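Local coordinates for protein MdcA (Pseudomonas aeruginosa, PDB 5VIT) that is the alpha subunit of malonate decarboxylase, a transferase that probably exchanges acetyl for malonyl on the enzyme's acyl carrier protein, at residues Thr314-Pro326 against Glu539-Phe551. Residues are numbered along the deposited sequence; the frame is centred on the assembly and turned at random.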
loop_
_atom_site.group_PDB
_atom_site.type_symbol
_atom_site.label_atom_id
_atom_site.label_comp_id
_atom_site.label_asym_id
_atom_site.label_seq_id
_atom_site.Cartn_x
_atom_site.Cartn_y
_atom_site.Cartn_z
ATOM N N THR A 314 -3.520 32.586 -15.864
ATOM C CA THR A 314 -3.112 33.234 -14.635
ATOM C C THR A 314 -4.194 33.187 -13.581
ATOM O O THR A 314 -5.389 33.093 -13.880
ATOM C CB THR A 314 -2.724 34.711 -14.840
ATOM O OG1 THR A 314 -2.141 35.214 -13.634
ATOM C CG2 THR A 314 -3.942 35.545 -15.197
ATOM N N GLU A 315 -3.745 33.262 -12.337
ATOM C CA GLU A 315 -4.631 33.282 -11.194
ATOM C C GLU A 315 -4.649 34.692 -10.621
ATOM O O GLU A 315 -3.616 35.198 -10.171
ATOM C CB GLU A 315 -4.174 32.250 -10.158
ATOM C CG GLU A 315 -4.567 30.843 -10.537
ATOM C CD GLU A 315 -6.074 30.703 -10.650
ATOM O OE1 GLU A 315 -6.773 31.160 -9.721
ATOM O OE2 GLU A 315 -6.570 30.162 -11.662
ATOM N N LEU A 316 -5.825 35.313 -10.653
ATOM C CA LEU A 316 -5.985 36.707 -10.266
ATOM C C LEU A 316 -5.301 37.020 -8.951
ATOM O O LEU A 316 -5.564 36.376 -7.932
ATOM C CB LEU A 316 -7.464 37.078 -10.175
ATOM C CG LEU A 316 -7.776 38.550 -9.905
ATOM C CD1 LEU A 316 -7.116 39.417 -10.964
ATOM C CD2 LEU A 316 -9.289 38.785 -9.877
ATOM N N GLY A 317 -4.408 38.009 -9.004
ATOM C CA GLY A 317 -3.684 38.468 -7.841
ATOM C C GLY A 317 -2.265 37.959 -7.768
ATOM O O GLY A 317 -1.475 38.413 -6.938
ATOM N N MET A 318 -1.930 37.016 -8.639
ATOM C CA MET A 318 -0.581 36.478 -8.649
ATOM C C MET A 318 0.363 37.299 -9.553
ATOM O O MET A 318 1.594 37.120 -9.495
ATOM C CB MET A 318 -0.603 35.009 -9.091
ATOM C CG MET A 318 -1.193 34.051 -8.058
ATOM S SD MET A 318 -0.099 33.904 -6.639
ATOM C CE MET A 318 1.263 32.939 -7.302
ATOM N N GLU A 319 -0.214 38.190 -10.368
ATOM C CA GLU A 319 0.537 38.903 -11.429
ATOM C C GLU A 319 1.786 39.599 -10.906
ATOM O O GLU A 319 2.885 39.405 -11.436
ATOM C CB GLU A 319 -0.354 39.940 -12.129
ATOM C CG GLU A 319 -1.475 39.355 -13.000
ATOM C CD GLU A 319 -2.606 38.717 -12.193
ATOM O OE1 GLU A 319 -2.683 38.958 -10.967
ATOM O OE2 GLU A 319 -3.416 37.973 -12.794
ATOM N N GLY A 320 1.610 40.401 -9.855
ATOM C CA GLY A 320 2.714 41.128 -9.258
ATOM C C GLY A 320 3.778 40.216 -8.686
ATOM O O GLY A 320 4.970 40.525 -8.728
ATOM N N TYR A 321 3.358 39.080 -8.136
ATOM C CA TYR A 321 4.324 38.141 -7.556
ATOM C C TYR A 321 5.137 37.462 -8.655
ATOM O O TYR A 321 6.360 37.346 -8.554
ATOM C CB TYR A 321 3.609 37.098 -6.681
ATOM C CG TYR A 321 4.453 35.897 -6.288
ATOM C CD1 TYR A 321 5.315 35.951 -5.195
ATOM C CD2 TYR A 321 4.363 34.702 -6.991
ATOM C CE1 TYR A 321 6.057 34.862 -4.821
ATOM C CE2 TYR A 321 5.112 33.606 -6.629
ATOM C CZ TYR A 321 5.954 33.688 -5.537
ATOM O OH TYR A 321 6.705 32.593 -5.168
ATOM N N ILE A 322 4.443 37.006 -9.698
ATOM C CA ILE A 322 5.092 36.420 -10.863
ATOM C C ILE A 322 6.161 37.367 -11.471
ATOM O O ILE A 322 7.274 36.935 -11.822
ATOM C CB ILE A 322 4.052 36.058 -11.944
ATOM C CG1 ILE A 322 3.182 34.867 -11.476
ATOM C CG2 ILE A 322 4.755 35.763 -13.282
ATOM C CD1 ILE A 322 1.900 34.683 -12.291
ATOM N N ALA A 323 5.829 38.654 -11.564
ATOM C CA ALA A 323 6.731 39.649 -12.145
ATOM C C ALA A 323 8.030 39.788 -11.342
ATOM O O ALA A 323 9.034 40.276 -11.851
ATOM C CB ALA A 323 6.030 40.992 -12.255
ATOM N N GLN A 324 8.005 39.334 -10.093
ATOM C CA GLN A 324 9.191 39.337 -9.255
ATOM C C GLN A 324 9.865 37.976 -9.200
ATOM O O GLN A 324 10.843 37.780 -8.466
ATOM C CB GLN A 324 8.830 39.791 -7.851
ATOM C CG GLN A 324 8.107 41.105 -7.842
ATOM C CD GLN A 324 9.052 42.270 -7.939
ATOM O OE1 GLN A 324 9.925 42.449 -7.083
ATOM N NE2 GLN A 324 8.888 43.077 -8.982
ATOM N N ARG A 325 9.362 37.034 -9.991
ATOM C CA ARG A 325 10.000 35.719 -10.081
ATOM C C ARG A 325 10.352 35.322 -11.531
ATOM O O ARG A 325 9.976 34.226 -11.983
ATOM C CB ARG A 325 9.085 34.645 -9.459
ATOM C CG ARG A 325 9.426 34.225 -8.035
ATOM C CD ARG A 325 9.393 35.416 -7.175
ATOM N NE ARG A 325 9.715 35.208 -5.770
ATOM C CZ ARG A 325 9.891 36.241 -4.952
ATOM N NH1 ARG A 325 9.808 37.464 -5.459
ATOM N NH2 ARG A 325 10.177 36.075 -3.668
ATOM N N PRO A 326 11.079 36.194 -12.260
ATOM C CA PRO A 326 11.323 35.889 -13.676
ATOM C C PRO A 326 12.233 34.676 -13.915
ATOM O O PRO A 326 12.154 34.097 -14.994
ATOM C CB PRO A 326 11.976 37.184 -14.204
ATOM C CG PRO A 326 12.624 37.793 -13.015
ATOM C CD PRO A 326 11.712 37.472 -11.859
ATOM N N GLU A 539 1.818 36.294 3.067
ATOM C CA GLU A 539 3.047 36.422 3.839
ATOM C C GLU A 539 4.232 35.749 3.176
ATOM O O GLU A 539 5.316 36.328 3.077
ATOM C CB GLU A 539 2.856 35.826 5.230
ATOM C CG GLU A 539 2.793 36.843 6.317
ATOM C CD GLU A 539 4.064 37.642 6.422
ATOM O OE1 GLU A 539 5.106 37.053 6.788
ATOM O OE2 GLU A 539 4.014 38.859 6.135
ATOM N N TRP A 540 4.029 34.502 2.760
ATOM C CA TRP A 540 5.060 33.752 2.061
ATOM C C TRP A 540 5.504 34.487 0.802
ATOM O O TRP A 540 6.647 34.363 0.385
ATOM C CB TRP A 540 4.554 32.364 1.683
ATOM C CG TRP A 540 4.748 31.303 2.726
ATOM C CD1 TRP A 540 3.858 30.933 3.691
ATOM C CD2 TRP A 540 5.886 30.440 2.874
ATOM N NE1 TRP A 540 4.378 29.908 4.440
ATOM C CE2 TRP A 540 5.616 29.583 3.960
ATOM C CE3 TRP A 540 7.107 30.320 2.200
ATOM C CZ2 TRP A 540 6.522 28.619 4.394
ATOM C CZ3 TRP A 540 8.001 29.360 2.623
ATOM C CH2 TRP A 540 7.704 28.516 3.715
ATOM N N SER A 541 4.578 35.233 0.206
ATOM C CA SER A 541 4.819 35.963 -1.028
ATOM C C SER A 541 5.428 37.340 -0.757
ATOM O O SER A 541 5.633 38.118 -1.681
ATOM C CB SER A 541 3.514 36.128 -1.821
ATOM O OG SER A 541 2.866 37.366 -1.514
ATOM N N GLY A 542 5.706 37.639 0.513
ATOM C CA GLY A 542 6.291 38.918 0.878
ATOM C C GLY A 542 5.354 40.052 0.540
ATOM O O GLY A 542 5.791 41.155 0.208
ATOM N N GLY A 543 4.057 39.776 0.614
ATOM C CA GLY A 543 3.047 40.772 0.309
ATOM C C GLY A 543 2.716 40.945 -1.168
ATOM O O GLY A 543 1.831 41.721 -1.506
ATOM N N LEU A 544 3.404 40.224 -2.054
ATOM C CA LEU A 544 3.183 40.411 -3.493
ATOM C C LEU A 544 1.857 39.848 -3.984
ATOM O O LEU A 544 1.223 40.435 -4.853
ATOM C CB LEU A 544 4.323 39.788 -4.290
ATOM C CG LEU A 544 5.629 40.561 -4.179
ATOM C CD1 LEU A 544 6.714 39.875 -4.962
ATOM C CD2 LEU A 544 5.422 41.980 -4.657
ATOM N N TYR A 545 1.429 38.716 -3.425
ATOM C CA TYR A 545 0.147 38.127 -3.806
ATOM C C TYR A 545 -1.004 38.991 -3.303
ATOM O O TYR A 545 -1.078 39.322 -2.128
ATOM C CB TYR A 545 0.026 36.688 -3.270
ATOM C CG TYR A 545 -1.338 36.047 -3.469
ATOM C CD1 TYR A 545 -2.068 36.238 -4.641
ATOM C CD2 TYR A 545 -1.886 35.214 -2.485
ATOM C CE1 TYR A 545 -3.319 35.642 -4.817
ATOM C CE2 TYR A 545 -3.126 34.614 -2.652
ATOM C CZ TYR A 545 -3.839 34.832 -3.818
ATOM O OH TYR A 545 -5.061 34.226 -3.970
ATOM N N GLN A 546 -1.900 39.347 -4.214
ATOM C CA GLN A 546 -3.060 40.171 -3.918
ATOM C C GLN A 546 -4.320 39.343 -4.081
ATOM O O GLN A 546 -4.863 39.283 -5.173
ATOM C CB GLN A 546 -3.134 41.367 -4.876
ATOM C CG GLN A 546 -1.885 42.216 -4.957
ATOM C CD GLN A 546 -1.776 43.179 -3.808
ATOM O OE1 GLN A 546 -1.000 42.969 -2.868
ATOM N NE2 GLN A 546 -2.560 44.255 -3.870
ATOM N N PRO A 547 -4.801 38.703 -3.006
ATOM C CA PRO A 547 -5.953 37.811 -3.223
ATOM C C PRO A 547 -7.193 38.551 -3.720
ATOM O O PRO A 547 -7.422 39.682 -3.301
ATOM C CB PRO A 547 -6.202 37.190 -1.839
ATOM C CG PRO A 547 -5.398 37.981 -0.880
ATOM C CD PRO A 547 -4.305 38.683 -1.619
ATOM N N PRO A 548 -7.964 37.931 -4.632
ATOM C CA PRO A 548 -9.240 38.540 -5.026
ATOM C C PRO A 548 -10.179 38.620 -3.835
ATOM O O PRO A 548 -10.003 37.879 -2.859
ATOM C CB PRO A 548 -9.786 37.589 -6.108
ATOM C CG PRO A 548 -9.015 36.343 -5.977
ATOM C CD PRO A 548 -7.682 36.689 -5.373
ATOM N N ALA A 549 -11.154 39.516 -3.925
ATOM C CA ALA A 549 -12.077 39.821 -2.841
ATOM C C ALA A 549 -12.606 38.569 -2.130
ATOM O O ALA A 549 -12.585 38.463 -0.905
ATOM C CB ALA A 549 -13.233 40.642 -3.390
ATOM N N ARG A 550 -13.085 37.640 -2.941
ATOM C CA ARG A 550 -13.551 36.314 -2.548
ATOM C C ARG A 550 -12.741 35.645 -1.434
ATOM O O ARG A 550 -13.293 34.967 -0.564
ATOM C CB ARG A 550 -13.520 35.460 -3.817
ATOM C CG ARG A 550 -13.977 34.050 -3.766
ATOM C CD ARG A 550 -13.723 33.419 -5.153
ATOM N NE ARG A 550 -13.981 34.357 -6.245
ATOM C CZ ARG A 550 -14.357 34.007 -7.473
ATOM N NH1 ARG A 550 -14.535 32.728 -7.768
ATOM N NH2 ARG A 550 -14.572 34.937 -8.402
ATOM N N PHE A 551 -11.427 35.845 -1.473
ATOM C CA PHE A 551 -10.504 35.169 -0.582
ATOM C C PHE A 551 -9.938 36.089 0.480
ATOM O O PHE A 551 -9.009 35.708 1.182
ATOM C CB PHE A 551 -9.344 34.554 -1.380
ATOM C CG PHE A 551 -9.765 33.449 -2.315
ATOM C CD1 PHE A 551 -10.176 32.213 -1.817
ATOM C CD2 PHE A 551 -9.729 33.632 -3.693
ATOM C CE1 PHE A 551 -10.557 31.196 -2.678
ATOM C CE2 PHE A 551 -10.110 32.613 -4.555
ATOM C CZ PHE A 551 -10.530 31.402 -4.049
HETATM O O HOH W 1 -6.166 34.062 -6.422
#
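The carbonyl oxygen of Gly-317 is met by three groups of segment 539-551, two of them from Tyr-545. Gln-546 N donates an almost straight hydrogen bond to Gly-317 O (2.9 Å, 178° at the hydrogen), the Tyr-545 CA hydrogen makes a CA-H...O contact, and the edge of the Tyr-545 ring brings CD1 to 3.2 Å from Gly-317 O. With CG anti to the backbone N (chi1 173°), the Tyr-545 ring turns an edge to the Leu-316 and Gly-317 carbonyls, and a water lies 2.7 Å from Tyr-545 OH and donates to Leu-316 O. The sulfur of Met-318, on a chain bent at chi2 and chi3, sits obliquely 4.2 Å from the centroid of this ring, a Met-aromatic contact. The two backbones run close here: Gly-317 CA makes a CA-H...O contact with Gln-546 O (3.0 Å). Further along, Leu-544 CB meets the edge of the Tyr-321 ring, while Leu-544 CD1 lies 3.4 Å from Gln-324 CG, the two side chains crossing at about a right angle. Tyr-321 OH is hydrogen-bonded to Glu-302 of helix 298-302, and Arg-325 forms a salt bridge with the same carboxylate. Ser-541 OG accepts a nearly straight bond from Tyr-545 N (2.7 Å, 175°), steadying the turn from which the tyrosine departs. The whole illustrates a type II turn before helix 319-323 set against the Schellman end of helix 534-540 and its type I' turn.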